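PDB 5GZT: chitinase, which probably cleaves chitin and chitodextrins at random internal beta-1,4 linkages between N-acetylglucosamine units, using glycosyl hydrolase family 18 domains. Local coordinates for residues B[704-709]-B[716-721]; B[734-739]-B[754-759]. All coordinates share one frame; numbering follows the deposited sequence.

Contact 1 of 2, residues B[704-709]-B[716-721]; sequences TVANAA and AVYVNG
T704 and Y718 form a hydrogen-bonded antiparallel pair, as do A706 and A716. V705 and V717 lie between them as a non-hydrogen-bonded pair. The two strands run at 146° to each other, with axes 4.8 Å apart at the closest point. T704 N gives to Y718 O at 3.0 Å, and Y718 N returns a bond to T704 O. A716 N reaches A706 O at 2.7 Å, nearly straight at 168°. The segments belong to the beta hairpin of strands 703-707 and 714-723, in the immunoglobulin-like domain. This hairpin joins strand 668-678 in a three-stranded sheet, with 703-707 at its edge. The Y718 ring runs back over this hairpin. With CG anti to its own carbonyl carbon (chi1 -62°), the ring reaches A706 and A716. A706 CB meets its edge in plane, 3.6 Å from Y718 CE2. A716 CB sits over one face, offset toward the rim. T704 OG1 touches Y718 CD2 at 3.4 Å, also near the ring plane. A water bridges Y718 OH and A709 N. V705 CG1 and V717 CG2 meet loosely on the other side of the sheet at 4.3 Å, where both valines also touch V694.

Contact 2 of 2, residues B[734-739]-B[754-759]; sequences VRVVVK and ASVTIM
The R735 guanidinium lies flat against S755, with S755 CB over the centre of one face, 3.6 Å from R735 CZ. At an oblique angle to the group is the backbone carbon of A754. R735 and S755 belong to neighbouring antiparallel strands of a four-stranded mixed sheet in the immunoglobulin-like domain. The R735 chain bends at chi2 (-78°), which brings the guanidinium back across the neighbouring strand. D733 holds this side chain by a salt bridge to R735 NE and also accepts a hydrogen bond from S755 OG. R735 NH1 and NH2 bond to the carbonyls of P753 and G1009. The G1009 bond ties this face of the sheet to the C-terminal family 18 region. With an alanine in place of R735, D733 is likely to lose its charged mate, the carbonyls of P753 and G1009 these donors, and S755 CB its flat cover.

R735 and S755 form a non-hydrogen-bonded pair, flanked by the hydrogen-bonded pairs V734-V756 and V736-A754. V756 N gives an almost straight bond to V734 O, at 2.9 Å and 171°. In the return bond to V756 O, V734 N stands above the carbonyl plane. V734, V736, V756 and A754 point to the sheet face turned from R735. There V736 and A754 both touch L676 of strand 668-678. V756 CG2 lies 3.8 Å from V734 CB. V734 CG2 is anti to its own carbonyl carbon, and from there it meets I758 CD1 at 4.0 Å.

Both contacts lie in the immunoglobulin-like domain, their centres about 12 Å apart. They come in series along the chain: the hairpin of contact 1 closes before contact 2 begins, and strand 714-723 is followed directly by strand 732-738. They belong to different sheets. Contact 1 is in the three-stranded antiparallel sheet, contact 2 in the four-stranded mixed one. The sheets pack face to face as a beta sandwich, and the contacts meet where V717 CG2 lies 4.2 Å from V736 CG2. V694 of strand 692-695, already met by the valines of contact 1, also touches V734. The face of contact 2 turned from contact 1 borders the C-terminal family 18 region, so the mixed sheet lies between the three-stranded sheet and that region.

Contact 1 of 2, residues B[704-709]-B[716-721]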
ATOM      1  N   THR B 704      28.763  19.937 -24.093  1.00 17.58           N
ATOM      2  CA  THR B 704      28.578  18.453 -24.015  1.00 17.73           C
ATOM      3  C   THR B 704      27.526  18.155 -22.940  1.00 18.88           C
ATOM      4  O   THR B 704      27.189  19.074 -22.103  1.00 21.69           O
ATOM      5  CB  THR B 704      29.898  17.816 -23.553  1.00 19.44           C
ATOM      6  OG1 THR B 704      30.282  18.384 -22.315  1.00 21.03           O
ATOM      7  CG2 THR B 704      31.056  18.056 -24.499  1.00 19.89           C
ATOM      8  N   VAL B 705      26.922  16.958 -22.966  1.00 18.02           N
ATOM      9  CA  VAL B 705      26.001  16.577 -21.931  1.00 18.39           C
ATOM     10  C   VAL B 705      26.573  15.315 -21.263  1.00 20.79           C
ATOM     11  O   VAL B 705      27.224  14.543 -21.928  1.00 20.20           O
ATOM     12  CB  VAL B 705      24.601  16.314 -22.434  1.00 20.00           C
ATOM     13  CG1 VAL B 705      24.105  17.536 -23.178  1.00 21.89           C
ATOM     14  CG2 VAL B 705      24.596  15.105 -23.354  1.00 21.18           C
ATOM     15  N   ALA B 706      26.345  15.153 -19.959  1.00 19.81           N
ATOM     16  CA  ALA B 706      26.827  14.015 -19.204  1.00 18.48           C
ATOM     17  C   ALA B 706      25.942  13.930 -17.970  1.00 18.53           C
ATOM     18  O   ALA B 706      25.048  14.805 -17.699  1.00 17.73           O
ATOM     19  CB  ALA B 706      28.318  14.170 -18.806  1.00 18.62           C
ATOM     20  N   ASN B 707      26.167  12.879 -17.212  1.00 15.91           N
ATOM     21  CA  ASN B 707      25.525  12.739 -15.899  1.00 16.07           C
ATOM     22  C   ASN B 707      26.277  13.667 -14.974  1.00 15.71           C
ATOM     23  O   ASN B 707      27.488  13.589 -14.897  1.00 15.66           O
ATOM     24  CB  ASN B 707      25.693  11.293 -15.314  1.00 16.72           C
ATOM     25  CG  ASN B 707      24.951  10.257 -16.133  1.00 16.29           C
ATOM     26  OD1 ASN B 707      23.883   9.740 -15.783  1.00 21.02           O
ATOM     27  ND2 ASN B 707      25.482   9.984 -17.204  1.00 13.75           N
ATOM     28  N   ALA B 708      25.556  14.434 -14.181  1.00 15.43           N
ATOM     29  CA  ALA B 708      26.211  15.369 -13.229  1.00 15.70           C
ATOM     30  C   ALA B 708      26.917  14.657 -12.078  1.00 17.86           C
ATOM     31  O   ALA B 708      26.308  13.880 -11.415  1.00 14.09           O
ATOM     32  CB  ALA B 708      25.141  16.265 -12.643  1.00 14.35           C
ATOM     33  N   ALA B 709      28.176  14.942 -11.844  1.00 18.03           N
ATOM     34  CA  ALA B 709      28.881  14.476 -10.657  1.00 17.72           C
ATOM     35  C   ALA B 709      28.171  14.889  -9.389  1.00 18.19           C
ATOM     36  O   ALA B 709      27.582  15.966  -9.310  1.00 18.16           O
ATOM     37  CB  ALA B 709      30.349  15.063 -10.679  1.00 18.42           C
ATOM     38  N   ALA B 716      23.979  17.043 -16.583  1.00 16.01           N
ATOM     39  CA  ALA B 716      24.862  18.183 -16.689  1.00 15.36           C
ATOM     40  C   ALA B 716      24.998  18.567 -18.126  1.00 15.69           C
ATOM     41  O   ALA B 716      25.206  17.697 -18.999  1.00 15.24           O
ATOM     42  CB  ALA B 716      26.244  17.857 -16.175  1.00 17.04           C
ATOM     43  N   VAL B 717      24.853  19.870 -18.389  1.00 15.87           N
ATOM     44  CA  VAL B 717      25.143  20.425 -19.685  1.00 15.25           C
ATOM     45  C   VAL B 717      26.328  21.273 -19.490  1.00 15.28           C
ATOM     46  O   VAL B 717      26.204  22.332 -18.877  1.00 16.94           O
ATOM     47  CB  VAL B 717      23.964  21.237 -20.297  1.00 16.25           C
ATOM     48  CG1 VAL B 717      24.358  21.770 -21.668  1.00 16.71           C
ATOM     49  CG2 VAL B 717      22.692  20.426 -20.400  1.00 17.56           C
ATOM     50  N   TYR B 718      27.489  20.880 -20.023  1.00 15.78           N
ATOM     51  CA  TYR B 718      28.741  21.644 -19.850  1.00 18.33           C
ATOM     52  C   TYR B 718      28.853  22.636 -21.027  1.00 20.24           C
ATOM     53  O   TYR B 718      28.921  22.226 -22.202  1.00 22.57           O
ATOM     54  CB  TYR B 718      29.966  20.704 -19.838  1.00 21.42           C
ATOM     55  CG  TYR B 718      29.952  19.682 -18.681  1.00 25.85           C
ATOM     56  CD1 TYR B 718      30.251  20.038 -17.358  1.00 30.13           C
ATOM     57  CD2 TYR B 718      29.662  18.348 -18.935  1.00 32.73           C
ATOM     58  CE1 TYR B 718      30.196  19.090 -16.337  1.00 29.52           C
ATOM     59  CE2 TYR B 718      29.674  17.420 -17.955  1.00 27.26           C
ATOM     60  CZ  TYR B 718      29.900  17.757 -16.685  1.00 30.33           C
ATOM     61  OH  TYR B 718      29.794  16.685 -15.772  1.00 36.12           O
ATOM     62  N   VAL B 719      28.732  23.932 -20.736  1.00 21.31           N
ATOM     63  CA  VAL B 719      28.896  24.977 -21.765  1.00 20.14           C
ATOM     64  C   VAL B 719      30.383  25.319 -21.750  1.00 19.25           C
ATOM     65  O   VAL B 719      30.949  25.747 -20.740  1.00 20.87           O
ATOM     66  CB  VAL B 719      28.027  26.205 -21.440  1.00 20.19           C
ATOM     67  CG1 VAL B 719      28.249  27.307 -22.458  1.00 19.48           C
ATOM     68  CG2 VAL B 719      26.550  25.790 -21.483  1.00 22.30           C
ATOM     69  N   ASN B 720      31.012  25.150 -22.869  1.00 22.72           N
ATOM     70  CA  ASN B 720      32.445  25.449 -23.015  1.00 23.42           C
ATOM     71  C   ASN B 720      32.822  26.854 -22.895  1.00 28.17           C
ATOM     72  O   ASN B 720      33.949  27.198 -22.438  1.00 27.57           O
ATOM     73  CB  ASN B 720      32.887  25.095 -24.374  1.00 30.46           C
ATOM     74  CG  ASN B 720      33.907  24.065 -24.344  1.00 48.61           C
ATOM     75  OD1 ASN B 720      35.081  24.365 -23.971  1.00 52.60           O
ATOM     76  ND2 ASN B 720      33.499  22.799 -24.682  1.00 52.03           N
ATOM     77  N   GLY B 721      31.956  27.759 -23.307  1.00 25.82           N
ATOM     78  CA  GLY B 721      32.477  29.115 -23.175  1.00 33.45           C
ATOM     79  C   GLY B 721      33.195  29.542 -24.465  1.00 33.92           C
ATOM     80  O   GLY B 721      33.680  28.690 -25.281  1.00 32.04           O
TER
HETATM   81  O   HOH W   1      29.121  17.173 -13.384  1.00 25.18           O

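Contact 2 of 2, residues B[734-739]-B[754-759]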
ATOM      1  N   VAL B 734      17.697  28.731 -22.701  1.00 15.43           N
ATOM      2  CA  VAL B 734      18.284  27.448 -23.087  1.00 14.37           C
ATOM      3  C   VAL B 734      17.291  26.321 -22.735  1.00 14.23           C
ATOM      4  O   VAL B 734      16.749  26.337 -21.651  1.00 14.90           O
ATOM      5  CB  VAL B 734      19.649  27.241 -22.375  1.00 16.71           C
ATOM      6  CG1 VAL B 734      20.287  25.911 -22.767  1.00 17.09           C
ATOM      7  CG2 VAL B 734      20.583  28.341 -22.763  1.00 16.68           C
ATOM      8  N   ARG B 735      16.978  25.416 -23.664  1.00 14.47           N
ATOM      9  CA  ARG B 735      15.952  24.430 -23.443  1.00 16.91           C
ATOM     10  C   ARG B 735      16.620  23.033 -23.562  1.00 16.72           C
ATOM     11  O   ARG B 735      17.312  22.775 -24.522  1.00 16.64           O
ATOM     12  CB  ARG B 735      14.817  24.560 -24.493  1.00 16.54           C
ATOM     13  CG  ARG B 735      14.005  25.821 -24.363  1.00 17.60           C
ATOM     14  CD  ARG B 735      13.048  25.635 -23.240  1.00 16.99           C
ATOM     15  NE  ARG B 735      12.314  26.823 -22.926  1.00 19.82           N
ATOM     16  CZ  ARG B 735      11.196  26.889 -22.224  1.00 18.46           C
ATOM     17  NH1 ARG B 735      10.593  25.807 -21.760  1.00 18.68           N
ATOM     18  NH2 ARG B 735      10.618  28.059 -22.038  1.00 17.87           N
ATOM     19  N   VAL B 736      16.320  22.138 -22.617  1.00 18.07           N
ATOM     20  CA  VAL B 736      16.964  20.831 -22.482  1.00 16.41           C
ATOM     21  C   VAL B 736      15.897  19.766 -22.519  1.00 16.12           C
ATOM     22  O   VAL B 736      15.012  19.748 -21.694  1.00 16.09           O
ATOM     23  CB  VAL B 736      17.736  20.712 -21.130  1.00 17.14           C
ATOM     24  CG1 VAL B 736      18.470  19.366 -21.052  1.00 16.48           C
ATOM     25  CG2 VAL B 736      18.769  21.847 -21.091  1.00 18.58           C
ATOM     26  N   VAL B 737      15.933  18.894 -23.517  1.00 16.33           N
ATOM     27  CA  VAL B 737      14.976  17.810 -23.499  1.00 16.74           C
ATOM     28  C   VAL B 737      15.756  16.528 -23.133  1.00 17.01           C
ATOM     29  O   VAL B 737      16.779  16.267 -23.727  1.00 16.73           O
ATOM     30  CB  VAL B 737      14.349  17.604 -24.890  1.00 18.43           C
ATOM     31  CG1 VAL B 737      13.589  16.294 -24.918  1.00 17.99           C
ATOM     32  CG2 VAL B 737      13.446  18.831 -25.282  1.00 20.06           C
ATOM     33  N   VAL B 738      15.235  15.777 -22.164  1.00 17.67           N
ATOM     34  CA  VAL B 738      15.785  14.497 -21.775  1.00 17.65           C
ATOM     35  C   VAL B 738      15.010  13.411 -22.488  1.00 16.84           C
ATOM     36  O   VAL B 738      13.803  13.214 -22.244  1.00 16.79           O
ATOM     37  CB  VAL B 738      15.676  14.297 -20.251  1.00 17.48           C
ATOM     38  CG1 VAL B 738      16.379  13.019 -19.813  1.00 16.97           C
ATOM     39  CG2 VAL B 738      16.337  15.435 -19.544  1.00 18.23           C
ATOM     40  N   LYS B 739      15.689  12.728 -23.385  1.00 17.20           N
ATOM     41  CA  LYS B 739      14.969  11.807 -24.272  1.00 20.68           C
ATOM     42  C   LYS B 739      14.628  10.541 -23.550  1.00 20.64           C
ATOM     43  O   LYS B 739      15.286  10.197 -22.542  1.00 18.40           O
ATOM     44  CB  LYS B 739      15.813  11.452 -25.485  1.00 21.53           C
ATOM     45  CG  LYS B 739      16.299  12.624 -26.257  1.00 24.50           C
ATOM     46  CD  LYS B 739      15.257  13.291 -27.091  1.00 27.33           C
ATOM     47  CE  LYS B 739      15.001  12.529 -28.389  1.00 32.90           C
ATOM     48  NZ  LYS B 739      13.633  12.924 -28.894  1.00 33.99           N
ATOM     49  N   ALA B 754      13.045  21.693 -20.800  1.00 15.38           N
ATOM     50  CA  ALA B 754      13.314  22.400 -19.537  1.00 14.87           C
ATOM     51  C   ALA B 754      14.051  23.675 -19.830  1.00 13.28           C
ATOM     52  O   ALA B 754      15.054  23.635 -20.477  1.00 15.02           O
ATOM     53  CB  ALA B 754      14.226  21.549 -18.695  1.00 14.75           C
ATOM     54  N   SER B 755      13.610  24.771 -19.249  1.00 13.67           N
ATOM     55  CA  SER B 755      14.249  26.061 -19.377  1.00 12.03           C
ATOM     56  C   SER B 755      15.340  26.358 -18.299  1.00 12.37           C
ATOM     57  O   SER B 755      15.099  26.255 -17.102  1.00 12.13           O
ATOM     58  CB  SER B 755      13.142  27.105 -19.160  1.00 14.07           C
ATOM     59  OG  SER B 755      13.663  28.440 -19.297  1.00 12.29           O
ATOM     60  N   VAL B 756      16.529  26.717 -18.765  1.00 13.20           N
ATOM     61  CA  VAL B 756      17.593  27.304 -17.949  1.00 13.56           C
ATOM     62  C   VAL B 756      18.086  28.569 -18.765  1.00 14.76           C
ATOM     63  O   VAL B 756      17.507  28.875 -19.854  1.00 15.04           O
ATOM     64  CB  VAL B 756      18.719  26.322 -17.685  1.00 13.35           C
ATOM     65  CG1 VAL B 756      18.155  25.203 -16.779  1.00 14.05           C
ATOM     66  CG2 VAL B 756      19.185  25.717 -18.952  1.00 14.09           C
ATOM     67  N   THR B 757      19.045  29.285 -18.207  1.00 13.67           N
ATOM     68  CA  THR B 757      19.356  30.647 -18.597  1.00 14.63           C
ATOM     69  C   THR B 757      20.834  30.953 -18.722  1.00 16.10           C
ATOM     70  O   THR B 757      21.603  30.700 -17.792  1.00 15.29           O
ATOM     71  CB  THR B 757      18.711  31.541 -17.619  1.00 13.55           C
ATOM     72  OG1 THR B 757      17.318  31.213 -17.536  1.00 13.13           O
ATOM     73  CG2 THR B 757      18.866  32.943 -17.962  1.00 14.10           C
ATOM     74  N   ILE B 758      21.182  31.562 -19.866  1.00 15.40           N
ATOM     75  CA  ILE B 758      22.363  32.401 -19.985  1.00 14.88           C
ATOM     76  C   ILE B 758      22.016  33.828 -19.653  1.00 16.05           C
ATOM     77  O   ILE B 758      21.270  34.443 -20.420  1.00 13.22           O
ATOM     78  CB  ILE B 758      22.974  32.272 -21.337  1.00 15.15           C
ATOM     79  CG1 ILE B 758      23.510  30.869 -21.521  1.00 15.51           C
ATOM     80  CG2 ILE B 758      24.141  33.245 -21.519  1.00 16.39           C
ATOM     81  CD1 ILE B 758      23.977  30.539 -22.951  1.00 17.51           C
ATOM     82  N   MET B 759      22.555  34.356 -18.537  1.00 15.47           N
ATOM     83  CA  MET B 759      22.279  35.700 -18.068  1.00 15.31           C
ATOM     84  C   MET B 759      23.239  36.688 -18.697  1.00 14.81           C
ATOM     85  O   MET B 759      24.455  36.400 -18.904  1.00 13.74           O
ATOM     86  CB  MET B 759      22.353  35.806 -16.564  1.00 17.20           C
ATOM     87  CG  MET B 759      21.248  35.024 -15.870  1.00 23.66           C
ATOM     88  SD  MET B 759      19.630  35.954 -15.900  1.00 27.21           S
ATOM     89  CE  MET B 759      20.095  37.485 -15.288  1.00 28.16           C
TER